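Extracellular protein containing a SCP domain (Bacillus anthracis, PDB 4IFA) is of unknown function, an extracellular protein that joins a CAP-associated N-terminal region to an SCP domain of the cysteine-rich secretory protein family. Local coordinates at residues Glu98-Gln110 against Leu177-Leu189. Residues are numbered along the deposited sequence; the frame is centred on the assembly and turned at random.
Sequences ERKVVTAYVAGEQ and LVGVRYMDDETLL
Tyr105 shows how one side chain can run along a neighbouring strand, here from Arg181 to Gly179. It pairs with Arg181 at a non-hydrogen-bonded site of the antiparallel strands 100-106 and 177-183, and with CG anti to the backbone N (chi1 179°) CB directs the ring along the partner chain. CG and CD1 of Tyr105 lie by Val180 O, CD1 at 3.5 Å, and CB of Arg181 sits at the ring edge. CE1 meets Val180 N and then Gly179 CA, CZ the same CA; Tyr105 OH ends 3.7 Å from Gly179 CA and shares a water with Val178 O. Helices 210-234 and 298-306 pack on this face through Leu227 and Val299, and here Arg181 reaches Asp297 in a salt bridge. A water links Arg181 NH1 to Thr103 OG1.

That hydroxyl of Thr103 also donates to Tyr182 O at 2.7 Å, in the carbonyl plane, while Ala104 N approaches the same oxygen tilted from that plane, so two bonds grip one carbonyl. On the other face Val106 CG2 meets Tyr182 CE2 at 4.2 Å, beside Val51 of helix 51-54.

Past the strand, Asp184 N binds Val102 O at 3.1 Å and the Asp184 carboxylate lies against Val102, OD2 3.4 Å from its CB. Asp184 OD1 accepts from Thr187 N at 2.9 Å and from Thr187 OG1 at 2.7 Å, from opposite faces of its plane, which fixes the carboxylate's rotation. Asp184 is thus the N-cap of helix 185-191, and the whole is a strand-to-helix junction on a central antiparallel pair of the N-terminal sheet, whose Tyr105 face abuts helices 210-234 and 298-306.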
ATOM      1  N   GLU A  98      -6.775  17.493   9.471  0.50 31.03           N
ATOM      2  CA  GLU A  98      -6.828  18.737  10.241  0.50 33.35           C
ATOM      3  C   GLU A  98      -5.424  19.249  10.581  0.50 32.18           C
ATOM      4  O   GLU A  98      -5.103  19.536  11.744  0.50 34.27           O
ATOM      5  CB  GLU A  98      -7.663  18.542  11.500  0.50 34.23           C
ATOM      6  CG  GLU A  98      -9.077  18.096  11.172  0.50 38.63           C
ATOM      7  CD  GLU A  98      -9.905  17.794  12.403  0.50 42.37           C
ATOM      8  OE1 GLU A  98      -9.659  18.406  13.461  0.50 44.72           O
ATOM      9  OE2 GLU A  98     -10.810  16.939  12.295  0.50 46.76           O
ATOM     10  N   ARG A  99      -4.600  19.330   9.539  1.00 31.20           N
ATOM     11  CA  ARG A  99      -3.222  19.842   9.619  1.00 29.52           C
ATOM     12  C   ARG A  99      -2.294  19.133  10.602  1.00 29.37           C
ATOM     13  O   ARG A  99      -1.333  19.715  11.087  1.00 30.99           O
ATOM     14  CB  ARG A  99      -3.183  21.376   9.745  1.00 32.61           C
ATOM     15  CG  ARG A  99      -3.826  22.074   8.523  1.00 34.73           C
ATOM     16  CD  ARG A  99      -3.225  23.403   8.281  1.00 39.17           C
ATOM     17  NE  ARG A  99      -3.908  24.091   7.190  1.00 40.02           N
ATOM     18  CZ  ARG A  99      -3.391  25.092   6.496  1.00 37.71           C
ATOM     19  NH1 ARG A  99      -2.154  25.509   6.730  1.00 41.79           N
ATOM     20  NH2 ARG A  99      -4.108  25.663   5.538  1.00 37.88           N
ATOM     21  N   LYS A 100      -2.617  17.876  10.902  0.50 28.79           N
ATOM     22  CA  LYS A 100      -1.774  17.020  11.754  0.50 27.17           C
ATOM     23  C   LYS A 100      -1.418  15.746  10.993  0.50 25.75           C
ATOM     24  O   LYS A 100      -2.247  15.227  10.224  0.50 25.02           O
ATOM     25  CB  LYS A 100      -2.489  16.642  13.054  0.50 27.76           C
ATOM     26  CG  LYS A 100      -2.857  17.812  13.970  0.50 29.10           C
ATOM     27  CD  LYS A 100      -1.649  18.658  14.400  0.50 33.67           C
ATOM     28  CE  LYS A 100      -0.662  17.907  15.303  0.50 35.83           C
ATOM     29  NZ  LYS A 100       0.468  18.757  15.812  0.50 35.83           N
ATOM     30  N   VAL A 101      -0.195  15.247  11.201  1.00 25.22           N
ATOM     31  CA  VAL A 101       0.275  14.015  10.565  1.00 24.59           C
ATOM     32  C   VAL A 101      -0.193  12.834  11.423  1.00 23.25           C
ATOM     33  O   VAL A 101       0.190  12.735  12.589  1.00 25.55           O
ATOM     34  CB  VAL A 101       1.785  13.995  10.353  1.00 24.13           C
ATOM     35  CG1 VAL A 101       2.187  12.673   9.729  1.00 23.56           C
ATOM     36  CG2 VAL A 101       2.246  15.152   9.459  1.00 26.21           C
ATOM     37  N   VAL A 102      -1.068  11.998  10.879  1.00 23.71           N
ATOM     38  CA  VAL A 102      -1.695  10.897  11.605  1.00 23.57           C
ATOM     39  C   VAL A 102      -1.256   9.495  11.172  1.00 22.98           C
ATOM     40  O   VAL A 102      -1.476   8.535  11.899  1.00 23.35           O
ATOM     41  CB  VAL A 102      -3.252  11.000  11.551  1.00 23.53           C
ATOM     42  CG1 VAL A 102      -3.715  12.359  12.156  1.00 25.18           C
ATOM     43  CG2 VAL A 102      -3.852  10.779  10.169  1.00 24.79           C
ATOM     44  N   THR A 103      -0.621   9.395  10.017  1.00 20.55           N
ATOM     45  CA  THR A 103      -0.179   8.110   9.471  1.00 19.92           C
ATOM     46  C   THR A 103       0.874   8.330   8.431  1.00 19.00           C
ATOM     47  O   THR A 103       1.047   9.445   7.947  1.00 21.07           O
ATOM     48  CB  THR A 103      -1.416   7.345   8.901  1.00 19.34           C
ATOM     49  OG1 THR A 103      -1.088   5.981   8.541  1.00 19.88           O
ATOM     50  CG2 THR A 103      -2.000   8.012   7.686  1.00 21.22           C
ATOM     51  N   ALA A 104       1.614   7.268   8.085  1.00 18.96           N
ATOM     52  CA  ALA A 104       2.556   7.319   6.959  1.00 18.25           C
ATOM     53  C   ALA A 104       2.810   5.907   6.498  1.00 19.45           C
ATOM     54  O   ALA A 104       2.751   4.986   7.302  1.00 20.37           O
ATOM     55  CB  ALA A 104       3.896   8.003   7.328  1.00 20.23           C
ATOM     56  N   TYR A 105       3.098   5.758   5.214  1.00 18.32           N
ATOM     57  CA  TYR A 105       3.524   4.489   4.667  1.00 17.73           C
ATOM     58  C   TYR A 105       4.861   4.698   3.959  1.00 17.72           C
ATOM     59  O   TYR A 105       4.992   5.514   3.036  1.00 18.06           O
ATOM     60  CB  TYR A 105       2.501   3.921   3.676  1.00 18.10           C
ATOM     61  CG  TYR A 105       2.956   2.605   3.094  1.00 18.67           C
ATOM     62  CD1 TYR A 105       3.061   1.496   3.895  1.00 20.39           C
ATOM     63  CD2 TYR A 105       3.319   2.476   1.741  1.00 19.81           C
ATOM     64  CE1 TYR A 105       3.496   0.273   3.410  1.00 21.41           C
ATOM     65  CE2 TYR A 105       3.781   1.221   1.262  1.00 18.65           C
ATOM     66  CZ  TYR A 105       3.850   0.158   2.103  1.00 19.20           C
ATOM     67  OH  TYR A 105       4.255  -1.111   1.640  1.00 22.57           O
ATOM     68  N   VAL A 106       5.856   3.912   4.389  1.00 17.50           N
ATOM     69  CA  VAL A 106       7.213   3.899   3.856  1.00 17.29           C
ATOM     70  C   VAL A 106       7.439   2.705   2.964  1.00 16.88           C
ATOM     71  O   VAL A 106       7.197   1.571   3.388  1.00 17.64           O
ATOM     72  CB  VAL A 106       8.246   3.845   5.028  1.00 17.22           C
ATOM     73  CG1 VAL A 106       9.668   3.715   4.462  1.00 17.96           C
ATOM     74  CG2 VAL A 106       8.104   5.079   5.915  1.00 18.76           C
ATOM     75  N   ALA A 107       7.875   2.950   1.719  1.00 16.99           N
ATOM     76  CA  ALA A 107       8.255   1.869   0.791  1.00 17.22           C
ATOM     77  C   ALA A 107       9.663   2.011   0.244  1.00 17.64           C
ATOM     78  O   ALA A 107      10.228   1.043  -0.246  1.00 19.44           O
ATOM     79  CB  ALA A 107       7.250   1.834  -0.382  1.00 19.20           C
ATOM     80  N   GLY A 108      10.267   3.189   0.272  1.00 17.74           N
ATOM     81  CA  GLY A 108      11.588   3.373  -0.297  1.00 18.92           C
ATOM     82  C   GLY A 108      12.656   2.635   0.469  1.00 18.80           C
ATOM     83  O   GLY A 108      12.724   2.721   1.706  1.00 19.03           O
ATOM     84  N   GLU A 109      13.501   1.922  -0.271  0.50 19.29           N
ATOM     85  CA  GLU A 109      14.533   1.105   0.318  0.50 20.49           C
ATOM     86  C   GLU A 109      15.500   1.850   1.211  0.50 20.16           C
ATOM     87  O   GLU A 109      16.025   1.274   2.177  0.50 21.40           O
ATOM     88  CB  GLU A 109      15.314   0.357  -0.781  0.50 21.18           C
ATOM     89  CG  GLU A 109      16.334  -0.639  -0.221  0.50 23.34           C
ATOM     90  CD  GLU A 109      16.911  -1.623  -1.254  0.50 27.08           C
ATOM     91  OE1 GLU A 109      18.126  -1.923  -1.166  0.50 25.21           O
ATOM     92  OE2 GLU A 109      16.157  -2.131  -2.119  0.50 27.45           O
ATOM     93  N   GLN A 110      15.698   3.145   0.936  1.00 20.00           N
ATOM     94  CA  GLN A 110      16.653   3.938   1.682  1.00 21.22           C
ATOM     95  C   GLN A 110      16.039   4.770   2.793  1.00 20.88           C
ATOM     96  O   GLN A 110      16.770   5.480   3.520  1.00 23.29           O
ATOM     97  CB  GLN A 110      17.431   4.855   0.725  1.00 23.97           C
ATOM     98  CG  GLN A 110      18.279   4.101  -0.285  1.00 26.27           C
ATOM     99  CD  GLN A 110      19.205   3.074   0.334  1.00 33.88           C
ATOM    100  OE1 GLN A 110      19.886   3.353   1.323  1.00 39.54           O
ATOM    101  NE2 GLN A 110      19.229   1.865  -0.238  1.00 38.92           N
ATOM    102  N   LEU A 177      11.372  -7.380   5.254  1.00 17.50           N
ATOM    103  CA  LEU A 177      10.546  -6.180   5.503  1.00 17.62           C
ATOM    104  C   LEU A 177      10.522  -5.340   4.226  1.00 17.28           C
ATOM    105  O   LEU A 177      11.582  -4.960   3.717  1.00 19.38           O
ATOM    106  CB  LEU A 177      11.126  -5.393   6.679  1.00 17.99           C
ATOM    107  CG  LEU A 177      10.376  -4.149   7.089  1.00 16.96           C
ATOM    108  CD1 LEU A 177       9.033  -4.552   7.678  1.00 18.98           C
ATOM    109  CD2 LEU A 177      11.190  -3.406   8.107  1.00 18.18           C
ATOM    110  N   VAL A 178       9.315  -5.076   3.708  1.00 17.43           N
ATOM    111  CA  VAL A 178       9.166  -4.361   2.441  1.00 17.22           C
ATOM    112  C   VAL A 178       8.390  -3.036   2.590  1.00 18.40           C
ATOM    113  O   VAL A 178       8.359  -2.233   1.674  1.00 19.40           O
ATOM    114  CB  VAL A 178       8.552  -5.242   1.315  1.00 17.32           C
ATOM    115  CG1 VAL A 178       9.498  -6.436   0.942  1.00 18.02           C
ATOM    116  CG2 VAL A 178       7.158  -5.720   1.679  1.00 19.09           C
ATOM    117  N   GLY A 179       7.752  -2.819   3.733  1.00 17.25           N
ATOM    118  CA  GLY A 179       7.084  -1.517   3.989  1.00 17.29           C
ATOM    119  C   GLY A 179       6.752  -1.353   5.437  1.00 17.86           C
ATOM    120  O   GLY A 179       6.719  -2.338   6.182  1.00 18.78           O
ATOM    121  N   VAL A 180       6.539  -0.089   5.858  1.00 17.29           N
ATOM    122  CA  VAL A 180       6.154   0.185   7.244  1.00 18.57           C
ATOM    123  C   VAL A 180       5.011   1.202   7.182  1.00 18.50           C
ATOM    124  O   VAL A 180       5.161   2.267   6.582  1.00 18.14           O
ATOM    125  CB  VAL A 180       7.307   0.783   8.071  1.00 17.11           C
ATOM    126  CG1 VAL A 180       6.848   1.122   9.479  1.00 19.03           C
ATOM    127  CG2 VAL A 180       8.501  -0.213   8.128  1.00 19.08           C
ATOM    128  N   ARG A 181       3.884   0.855   7.815  1.00 18.44           N
ATOM    129  CA  ARG A 181       2.754   1.772   7.949  1.00 18.37           C
ATOM    130  C   ARG A 181       2.640   2.223   9.387  1.00 18.75           C
ATOM    131  O   ARG A 181       2.215   1.469  10.232  1.00 19.54           O
ATOM    132  CB  ARG A 181       1.431   1.142   7.459  1.00 18.51           C
ATOM    133  CG  ARG A 181       0.290   2.131   7.407  1.00 19.84           C
ATOM    134  CD  ARG A 181      -1.051   1.429   7.437  1.00 20.99           C
ATOM    135  NE  ARG A 181      -1.346   0.537   6.313  1.00 20.70           N
ATOM    136  CZ  ARG A 181      -2.019   0.845   5.204  1.00 21.30           C
ATOM    137  NH1 ARG A 181      -2.415   2.062   4.954  1.00 19.94           N
ATOM    138  NH2 ARG A 181      -2.269  -0.102   4.304  1.00 21.84           N
ATOM    139  N   TYR A 182       2.970   3.491   9.662  1.00 18.98           N
ATOM    140  CA  TYR A 182       2.825   4.056  10.972  1.00 20.39           C
ATOM    141  C   TYR A 182       1.402   4.597  11.094  1.00 20.27           C
ATOM    142  O   TYR A 182       0.893   5.169  10.132  1.00 20.74           O
ATOM    143  CB  TYR A 182       3.769   5.232  11.165  1.00 21.96           C
ATOM    144  CG  TYR A 182       5.238   4.837  11.093  1.00 21.08           C
ATOM    145  CD1 TYR A 182       5.801   4.047  12.071  1.00 20.70           C
ATOM    146  CD2 TYR A 182       6.066   5.301  10.075  1.00 21.31           C
ATOM    147  CE1 TYR A 182       7.155   3.680  12.022  1.00 19.45           C
ATOM    148  CE2 TYR A 182       7.396   4.977  10.033  1.00 21.40           C
ATOM    149  CZ  TYR A 182       7.956   4.187  11.009  1.00 20.89           C
ATOM    150  OH  TYR A 182       9.298   3.863  10.942  1.00 22.94           O
HETATM  151  N   MSE A 183       0.786   4.366  12.245  1.00 21.63           N
HETATM  152  CA  MSE A 183      -0.574   4.855  12.500  1.00 23.09           C
HETATM  153  C   MSE A 183      -0.764   5.286  13.919  1.00 25.01           C
HETATM  154  O   MSE A 183      -0.276   4.621  14.823  1.00 25.55           O
HETATM  155  CB  MSE A 183      -1.568   3.715  12.261  1.00 23.85           C
HETATM  156  CG  MSE A 183      -1.636   3.197  10.843  1.00 26.11           C
HETATM  157 SE   MSE A 183      -2.885   1.640  10.668  1.00 25.19          SE
HETATM  158  CE  MSE A 183      -1.662   0.327  11.339  1.00 28.19           C
ATOM    159  N   ASP A 184      -1.474   6.392  14.134  1.00 27.14           N
ATOM    160  CA  ASP A 184      -1.895   6.765  15.484  1.00 29.32           C
ATOM    161  C   ASP A 184      -3.093   5.847  15.864  1.00 30.82           C
ATOM    162  O   ASP A 184      -3.571   5.041  15.043  1.00 30.53           O
ATOM    163  CB  ASP A 184      -2.188   8.292  15.615  1.00 30.82           C
ATOM    164  CG  ASP A 184      -3.353   8.781  14.763  1.00 29.56           C
ATOM    165  OD1 ASP A 184      -4.049   7.989  14.086  1.00 32.51           O
ATOM    166  OD2 ASP A 184      -3.580  10.014  14.778  1.00 34.26           O
ATOM    167  N   ASP A 185      -3.554   5.927  17.116  1.00 33.78           N
ATOM    168  CA  ASP A 185      -4.645   5.052  17.567  1.00 36.30           C
ATOM    169  C   ASP A 185      -5.907   5.164  16.693  1.00 37.14           C
ATOM    170  O   ASP A 185      -6.505   4.155  16.293  1.00 37.81           O
ATOM    171  CB  ASP A 185      -5.074   5.406  18.995  1.00 37.78           C
ATOM    172  CG  ASP A 185      -4.027   5.075  20.073  1.00 38.99           C
ATOM    173  OD1 ASP A 185      -2.977   4.460  19.811  1.00 38.00           O
ATOM    174  OD2 ASP A 185      -4.298   5.435  21.240  1.00 44.12           O
ATOM    175  N   GLU A 186      -6.297   6.401  16.402  1.00 39.13           N
ATOM    176  CA  GLU A 186      -7.516   6.685  15.628  1.00 41.20           C
ATOM    177  C   GLU A 186      -7.424   6.054  14.235  1.00 38.61           C
ATOM    178  O   GLU A 186      -8.356   5.407  13.749  1.00 38.58           O
ATOM    179  CB  GLU A 186      -7.754   8.203  15.534  1.00 43.37           C
ATOM    180  CG  GLU A 186      -7.735   9.022  16.872  1.00 51.33           C
ATOM    181  CD  GLU A 186      -8.951   8.863  17.781  1.00 59.66           C
ATOM    182  OE1 GLU A 186     -10.085   9.191  17.357  1.00 63.94           O
ATOM    183  OE2 GLU A 186      -8.754   8.487  18.967  1.00 63.86           O
ATOM    184  N   THR A 187      -6.268   6.183  13.588  1.00 35.28           N
ATOM    185  CA  THR A 187      -6.106   5.594  12.281  1.00 33.64           C
ATOM    186  C   THR A 187      -6.167   4.062  12.315  1.00 32.06           C
ATOM    187  O   THR A 187      -6.730   3.445  11.419  1.00 32.79           O
ATOM    188  CB  THR A 187      -4.805   6.081  11.614  1.00 31.30           C
ATOM    189  OG1 THR A 187      -4.839   7.520  11.543  1.00 35.65           O
ATOM    190  CG2 THR A 187      -4.637   5.480  10.226  1.00 32.46           C
ATOM    191  N   LEU A 188      -5.538   3.435  13.320  1.00 31.66           N
ATOM    192  CA  LEU A 188      -5.563   1.969  13.436  1.00 31.11           C
ATOM    193  C   LEU A 188      -7.005   1.425  13.546  1.00 33.64           C
ATOM    194  O   LEU A 188      -7.380   0.423  12.925  1.00 33.56           O
ATOM    195  CB  LEU A 188      -4.752   1.545  14.675  1.00 31.27           C
ATOM    196  CG  LEU A 188      -4.773   0.050  15.053  1.00 31.47           C
ATOM    197  CD1 LEU A 188      -4.149  -0.813  13.996  1.00 32.98           C
ATOM    198  CD2 LEU A 188      -4.087  -0.169  16.417  1.00 31.08           C
ATOM    199  N   LEU A 189      -7.810   2.099  14.331  1.00 36.63           N
ATOM    200  CA  LEU A 189      -9.203   1.678  14.525  1.00 40.57           C
ATOM    201  C   LEU A 189     -10.059   1.815  13.247  1.00 41.82           C
ATOM    202  O   LEU A 189     -10.936   1.003  13.012  1.00 45.16           O
ATOM    203  CB  LEU A 189      -9.806   2.420  15.714  1.00 42.07           C
ATOM    204  CG  LEU A 189      -9.117   2.061  17.043  1.00 43.71           C
ATOM    205  CD1 LEU A 189      -9.558   2.965  18.158  1.00 46.95           C
ATOM    206  CD2 LEU A 189      -9.356   0.597  17.416  1.00 44.93           C
TER
HETATM  207  O   HOH W   1      -0.964  11.872  15.170  1.00 42.75           O
HETATM  208  O   HOH W   2      -2.652   4.468   6.737  1.00 22.34           O
HETATM  209  O   HOH W   3       6.425  -1.258  -0.118  1.00 32.31           O
HETATM  210  O   HOH W   4      10.047  -1.643  -0.369  1.00 22.00           O